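Beta-mannosidase (Trichoderma harzianum, PDB 4CVU) probably hydrolyses beta-mannosidic bonds at the non-reducing ends of mannose-containing saccharides. Local coordinates at residues Phe581-Tyr586 and Ile687-Arg692; Gln607-Pro612 and Ile711-Thr716. One frame throughout, in Å; residues are numbered along the deposited sequence.

Contact 1: Phe581-Tyr586 and Ile687-Arg692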
loop_
_atom_site.group_PDB
_atom_site.type_symbol
_atom_site.label_atom_id
_atom_site.label_comp_id
_atom_site.label_asym_id
_atom_site.label_seq_id
_atom_site.Cartn_x
_atom_site.Cartn_y
_atom_site.Cartn_z
ATOM N N PHE A 581 12.817 -35.074 -1.027
ATOM C CA PHE A 581 12.358 -35.945 -2.117
ATOM C C PHE A 581 12.828 -37.379 -1.943
ATOM O O PHE A 581 12.809 -38.164 -2.877
ATOM C CB PHE A 581 12.861 -35.375 -3.431
ATOM C CG PHE A 581 12.305 -34.000 -3.710
ATOM C CD1 PHE A 581 10.973 -33.867 -4.051
ATOM C CD2 PHE A 581 13.083 -32.875 -3.598
ATOM C CE1 PHE A 581 10.430 -32.590 -4.291
ATOM C CE2 PHE A 581 12.547 -31.595 -3.851
ATOM C CZ PHE A 581 11.220 -31.485 -4.177
ATOM N N ASP A 582 13.240 -37.696 -0.745
ATOM C CA ASP A 582 13.736 -39.040 -0.415
ATOM C C ASP A 582 12.648 -39.847 0.252
ATOM O O ASP A 582 12.377 -39.702 1.452
ATOM C CB ASP A 582 14.916 -38.896 0.529
ATOM C CG ASP A 582 15.536 -40.245 0.853
ATOM O OD1 ASP A 582 14.936 -41.261 0.437
ATOM O OD2 ASP A 582 16.579 -40.270 1.520
ATOM N N THR A 583 11.996 -40.715 -0.511
ATOM C CA THR A 583 10.848 -41.463 0.012
ATOM C C THR A 583 11.161 -42.364 1.212
ATOM O O THR A 583 10.237 -42.744 1.937
ATOM C CB THR A 583 10.203 -42.356 -1.052
ATOM O OG1 THR A 583 11.203 -43.223 -1.582
ATOM C CG2 THR A 583 9.597 -41.512 -2.171
ATOM N N SER A 584 12.436 -42.674 1.464
ATOM C CA SER A 584 12.754 -43.420 2.682
ATOM C C SER A 584 12.672 -42.540 3.949
ATOM O O SER A 584 12.745 -43.063 5.052
ATOM C CB SER A 584 14.103 -44.142 2.560
ATOM O OG SER A 584 15.151 -43.259 2.273
ATOM N N ALA A 585 12.479 -41.220 3.790
ATOM C CA ALA A 585 12.253 -40.348 4.920
ATOM C C ALA A 585 10.762 -40.110 5.255
ATOM O O ALA A 585 10.466 -39.607 6.341
ATOM C CB ALA A 585 12.965 -39.017 4.731
ATOM N N TYR A 586 9.850 -40.491 4.353
ATOM C CA TYR A 586 8.408 -40.335 4.591
ATOM C C TYR A 586 7.811 -41.384 5.560
ATOM O O TYR A 586 8.263 -42.520 5.614
ATOM C CB TYR A 586 7.625 -40.327 3.274
ATOM C CG TYR A 586 8.077 -39.314 2.230
ATOM C CD1 TYR A 586 8.878 -38.221 2.543
ATOM C CD2 TYR A 586 7.685 -39.472 0.905
ATOM C CE1 TYR A 586 9.282 -37.321 1.553
ATOM C CE2 TYR A 586 8.093 -38.604 -0.089
ATOM C CZ TYR A 586 8.886 -37.533 0.223
ATOM O OH TYR A 586 9.223 -36.682 -0.777
ATOM N N ILE A 687 2.253 -37.125 -1.838
ATOM C CA ILE A 687 0.959 -37.673 -2.159
ATOM C C ILE A 687 1.014 -38.988 -2.959
ATOM O O ILE A 687 0.227 -39.894 -2.711
ATOM C CB ILE A 687 0.102 -36.685 -2.967
ATOM C CG1 ILE A 687 -0.278 -35.498 -2.074
ATOM C CG2 ILE A 687 -1.132 -37.446 -3.447
ATOM C CD1 ILE A 687 -0.933 -34.324 -2.796
ATOM N N GLN A 688 1.880 -39.054 -3.966
ATOM C CA GLN A 688 1.983 -40.261 -4.780
ATOM C C GLN A 688 2.510 -41.431 -3.926
ATOM O O GLN A 688 2.132 -42.567 -4.125
ATOM C CB GLN A 688 2.876 -40.036 -5.995
ATOM C CG GLN A 688 4.353 -39.789 -5.709
ATOM C CD GLN A 688 5.177 -39.588 -6.975
ATOM O OE1 GLN A 688 4.744 -38.947 -7.944
ATOM N NE2 GLN A 688 6.387 -40.157 -6.976
ATOM N N PHE A 689 3.365 -41.135 -2.964
ATOM C CA PHE A 689 3.871 -42.172 -2.031
ATOM C C PHE A 689 2.773 -42.673 -1.060
ATOM O O PHE A 689 2.627 -43.869 -0.825
ATOM C CB PHE A 689 5.073 -41.618 -1.262
ATOM C CG PHE A 689 5.472 -42.433 -0.078
ATOM C CD1 PHE A 689 6.380 -43.453 -0.199
ATOM C CD2 PHE A 689 4.928 -42.161 1.164
ATOM C CE1 PHE A 689 6.740 -44.195 0.883
ATOM C CE2 PHE A 689 5.268 -42.923 2.266
ATOM C CZ PHE A 689 6.180 -43.936 2.122
ATOM N N TYR A 690 1.976 -41.749 -0.536
ATOM C CA TYR A 690 0.835 -42.125 0.311
ATOM C C TYR A 690 -0.193 -42.965 -0.474
ATOM O O TYR A 690 -0.666 -43.996 0.012
ATOM C CB TYR A 690 0.141 -40.901 0.940
ATOM C CG TYR A 690 1.009 -40.087 1.870
ATOM C CD1 TYR A 690 1.875 -40.703 2.779
ATOM C CD2 TYR A 690 1.008 -38.670 1.804
ATOM C CE1 TYR A 690 2.707 -39.945 3.592
ATOM C CE2 TYR A 690 1.831 -37.921 2.620
ATOM C CZ TYR A 690 2.680 -38.549 3.513
ATOM O OH TYR A 690 3.515 -37.789 4.354
ATOM N N ARG A 691 -0.516 -42.521 -1.691
ATOM C CA ARG A 691 -1.497 -43.223 -2.502
ATOM C C ARG A 691 -1.105 -44.619 -2.935
ATOM O O ARG A 691 -1.928 -45.494 -2.914
ATOM C CB ARG A 691 -1.814 -42.458 -3.736
ATOM C CG ARG A 691 -2.614 -41.205 -3.413
ATOM C CD ARG A 691 -3.162 -40.658 -4.703
ATOM N NE ARG A 691 -4.184 -41.522 -5.312
ATOM C CZ ARG A 691 -4.895 -41.164 -6.384
ATOM N NH1 ARG A 691 -4.699 -39.963 -6.947
ATOM N NH2 ARG A 691 -5.829 -41.972 -6.876
ATOM N N ARG A 692 0.117 -44.771 -3.415
ATOM C CA ARG A 692 0.695 -46.115 -3.690
ATOM C C ARG A 692 0.598 -47.074 -2.494
ATOM O O ARG A 692 0.484 -48.309 -2.640
ATOM C CB ARG A 692 2.159 -45.967 -4.116
ATOM C CG ARG A 692 2.830 -47.300 -4.444
ATOM C CD ARG A 692 4.298 -47.183 -4.785
ATOM N NE ARG A 692 5.086 -46.727 -3.649
ATOM C CZ ARG A 692 6.400 -46.507 -3.681
ATOM N NH1 ARG A 692 7.100 -46.708 -4.795
ATOM N NH2 ARG A 692 7.022 -46.063 -2.590
#
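Tyr-586 meets the ring of Phe-689 twice, once with its CB and once with the edge of its own ring, and no hydrogen bond joins the two segments. It is a compact case of aromatic packing in which one side chain supplies both a CH-pi contact and a T-shaped stack. CB of Tyr-586 stands over the face of the phenyl ring, 4.1 Å from the centroid of Phe-689, and comes closest to CE2 of that ring at 3.6 Å. Farther along, CD2 of Tyr-586 reaches CG of Phe-689 at 3.8 Å, and the ring planes are turned 77° apart. Both reach the same ring because CG of Phe-689 is anti to its backbone N (chi1 166°), which carries the phenyl group out to the 581-586 turn. Thr-583 adds a looser flank, its CB 4.1 Å from CD1 of Phe-689. The turn itself is stiffened by an Asx turn: OD1 of Asp-582 accepts from both N and OG of Ser-584, reached from one face of the carboxylate. With an alanine in place of Phe-689, the edge of Tyr-586 would probably lose the face it rests on, and a gap would open beside Thr-583. The hydroxyl of Tyr-586 is held apart from this packing, bonded to Ser-580 O and Ser-685 OG. The contact thus lays the loop between strands 570-572 and 592-595 against the C-terminal end of helix 664-692, where Phe-689 also touches Phe-745 of strand 740-747 and the neighbouring Tyr-690 packs on Tyr-383 of strand 380-389.

Contact 2: Gln607-Pro612 and Ile711-Thr716; sequences QQAVDP and IWQAPT. With CD (cadmium ion), chain N.
Gln-713 lays its bent side chain against Gln-608 and Ala-609, joining the end of helix 603-609 to the loop that follows strand 702-705, in a domain whose parallel strands are consistent with the (beta/alpha)8 barrel of family 2 enzymes. The polar part is modest. NE2 of Gln-713 donates to OE1 of Gln-608 in a weak hydrogen bond, 3.4 Å long but nearly straight at 165°. The two amide planes stand 81° apart and the side chains cross at about a right angle, so this is a single link and not a paired amide dimer. The other end of the Gln-608 amide is engaged too, NE2 hydrogen-bonding to OD2 of Asp-723, which helps set which way OE1 faces.

The apolar part rests on Ala-609. Its CB packs on the Gln-713 amide, 3.7 Å from CD, while NE2 of Gln-713 passes 3.9 Å from CB of Gln-608. A turn at chi2 of 88° folds the Gln-713 chain, which brings its amide against Ala-609 CB with NE2 facing Gln-608 OE1. Arg-625 of helix 620-625 closes on the same place, touching Ala-609 and bonding through NH2 to the backbone O of Gln-713.

Metal coordination is confined to Asp-611, on which Asn-72 of the second subunit also packs. The carboxylate of Asp-611 holds a cadmium ion unevenly with both oxygens, OD2 at 2.4 Å and OD1 at 2.8 Å from the metal, and three waters complete the ligands seen, water 2 being the nearest at 2.2 Å from the cadmium.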
loop_
_atom_site.group_PDB
_atom_site.type_symbol
_atom_site.label_atom_id
_atom_site.label_comp_id
_atom_site.label_asym_id
_atom_site.label_seq_id
_atom_site.Cartn_x
_atom_site.Cartn_y
_atom_site.Cartn_z
ATOM N N GLN A 607 1.004 -7.663 -2.796
ATOM C CA GLN A 607 0.674 -6.286 -3.164
ATOM C C GLN A 607 -0.619 -5.767 -2.517
ATOM O O GLN A 607 -0.882 -4.545 -2.468
ATOM C CB GLN A 607 0.613 -6.158 -4.684
ATOM C CG GLN A 607 1.973 -6.018 -5.327
ATOM C CD GLN A 607 1.900 -6.040 -6.838
ATOM O OE1 GLN A 607 1.144 -6.808 -7.462
ATOM N NE2 GLN A 607 2.658 -5.196 -7.423
ATOM N N GLN A 608 -1.449 -6.688 -2.044
ATOM C CA GLN A 608 -2.696 -6.322 -1.395
ATOM C C GLN A 608 -2.454 -5.716 -0.011
ATOM O O GLN A 608 -3.251 -4.933 0.438
ATOM C CB GLN A 608 -3.596 -7.562 -1.242
ATOM C CG GLN A 608 -4.027 -8.175 -2.558
ATOM C CD GLN A 608 -4.726 -9.516 -2.394
ATOM O OE1 GLN A 608 -4.983 -9.994 -1.279
ATOM N NE2 GLN A 608 -5.058 -10.120 -3.516
ATOM N N ALA A 609 -1.403 -6.181 0.686
ATOM C CA ALA A 609 -1.242 -5.965 2.119
ATOM C C ALA A 609 -0.033 -5.141 2.508
ATOM O O ALA A 609 -0.018 -4.580 3.576
ATOM C CB ALA A 609 -1.176 -7.328 2.833
ATOM N N VAL A 610 0.972 -5.043 1.645
ATOM C CA VAL A 610 2.267 -4.467 1.984
ATOM C C VAL A 610 2.680 -3.320 1.054
ATOM O O VAL A 610 2.409 -3.379 -0.137
ATOM C CB VAL A 610 3.316 -5.601 1.935
ATOM C CG1 VAL A 610 4.711 -5.068 1.798
ATOM C CG2 VAL A 610 3.213 -6.454 3.186
ATOM N N ASP A 611 3.407 -2.331 1.588
ATOM C CA ASP A 611 3.895 -1.203 0.777
ATOM C C ASP A 611 4.794 -1.637 -0.355
ATOM O O ASP A 611 5.525 -2.632 -0.228
ATOM C CB ASP A 611 4.660 -0.193 1.623
ATOM C CG ASP A 611 3.816 0.412 2.664
ATOM O OD1 ASP A 611 2.587 0.248 2.546
ATOM O OD2 ASP A 611 4.348 0.965 3.695
ATOM N N PRO A 612 4.732 -0.927 -1.479
ATOM C CA PRO A 612 5.608 -1.201 -2.631
ATOM C C PRO A 612 7.078 -1.332 -2.217
ATOM O O PRO A 612 7.725 -2.319 -2.572
ATOM C CB PRO A 612 5.410 0.030 -3.542
ATOM C CG PRO A 612 4.047 0.546 -3.198
ATOM C CD PRO A 612 3.798 0.196 -1.733
ATOM N N ILE A 711 -5.282 -17.369 5.897
ATOM C CA ILE A 711 -6.064 -16.388 6.651
ATOM C C ILE A 711 -5.667 -14.933 6.361
ATOM O O ILE A 711 -6.429 -14.007 6.665
ATOM C CB ILE A 711 -5.913 -16.674 8.163
ATOM C CG1 ILE A 711 -7.091 -16.158 8.922
ATOM C CG2 ILE A 711 -4.638 -16.102 8.714
ATOM C CD1 ILE A 711 -7.079 -16.530 10.405
ATOM N N TRP A 712 -4.490 -14.744 5.756
ATOM C CA TRP A 712 -3.986 -13.425 5.360
ATOM C C TRP A 712 -2.784 -13.590 4.407
ATOM O O TRP A 712 -2.394 -14.708 4.079
ATOM C CB TRP A 712 -3.647 -12.548 6.596
ATOM C CG TRP A 712 -2.425 -12.914 7.373
ATOM C CD1 TRP A 712 -1.854 -14.131 7.490
ATOM C CD2 TRP A 712 -1.629 -12.019 8.165
ATOM N NE1 TRP A 712 -0.752 -14.060 8.302
ATOM C CE2 TRP A 712 -0.593 -12.772 8.727
ATOM C CE3 TRP A 712 -1.688 -10.657 8.438
ATOM C CZ2 TRP A 712 0.391 -12.203 9.560
ATOM C CZ3 TRP A 712 -0.692 -10.085 9.269
ATOM C CH2 TRP A 712 0.326 -10.879 9.816
ATOM N N GLN A 713 -2.147 -12.488 4.049
ATOM C CA GLN A 713 -1.093 -12.475 3.031
ATOM C C GLN A 713 0.282 -12.677 3.662
ATOM O O GLN A 713 0.836 -11.762 4.257
ATOM C CB GLN A 713 -1.167 -11.165 2.253
ATOM C CG GLN A 713 -2.525 -10.916 1.670
ATOM C CD GLN A 713 -3.417 -10.218 2.603
ATOM O OE1 GLN A 713 -3.238 -10.289 3.835
ATOM N NE2 GLN A 713 -4.391 -9.498 2.052
ATOM N N ALA A 714 0.841 -13.874 3.524
ATOM C CA ALA A 714 2.007 -14.196 4.282
ATOM C C ALA A 714 2.567 -15.513 3.817
ATOM O O ALA A 714 1.861 -16.313 3.228
ATOM C CB ALA A 714 1.629 -14.288 5.781
ATOM N N PRO A 715 3.847 -15.756 4.062
ATOM C CA PRO A 715 4.380 -17.062 3.651
ATOM C C PRO A 715 3.864 -18.163 4.552
ATOM O O PRO A 715 4.037 -18.093 5.767
ATOM C CB PRO A 715 5.878 -16.895 3.759
ATOM C CG PRO A 715 6.096 -15.782 4.659
ATOM C CD PRO A 715 4.873 -14.907 4.673
ATOM N N THR A 716 3.183 -19.150 3.964
ATOM C CA THR A 716 2.641 -20.289 4.736
ATOM C C THR A 716 2.611 -21.617 3.980
ATOM O O THR A 716 3.089 -21.755 2.848
ATOM C CB THR A 716 1.163 -20.030 5.115
ATOM O OG1 THR A 716 0.372 -20.344 3.963
ATOM C CG2 THR A 716 0.872 -18.538 5.608
HETATM CD CD CD N . 2.512 2.266 4.435
HETATM O O HOH W 1 3.119 3.535 6.724
HETATM O O HOH W 2 0.426 2.855 3.973
HETATM O O HOH W 3 1.971 0.259 6.055
#

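Followed from the N terminus, the chain visits the turn 581-586, then 607-612, then 687-692, then 711-716, so the two contacts cross instead of nesting. Contact 1 closes a loop of 100 residues and contact 2 one of 98. Each loop therefore takes in one segment of the other contact, and both include helices 620-625 and 638-655. The contacts do not touch: their centres are about 32 Å apart and their nearest atoms about 14 Å. Contact 1 ties the loop between strands 570-572 and 592-595 to the end of helix 664-692, near strand 740-747, whereas contact 2 fastens helix 603-609 to the loop before helix 729-736, beside the second subunit.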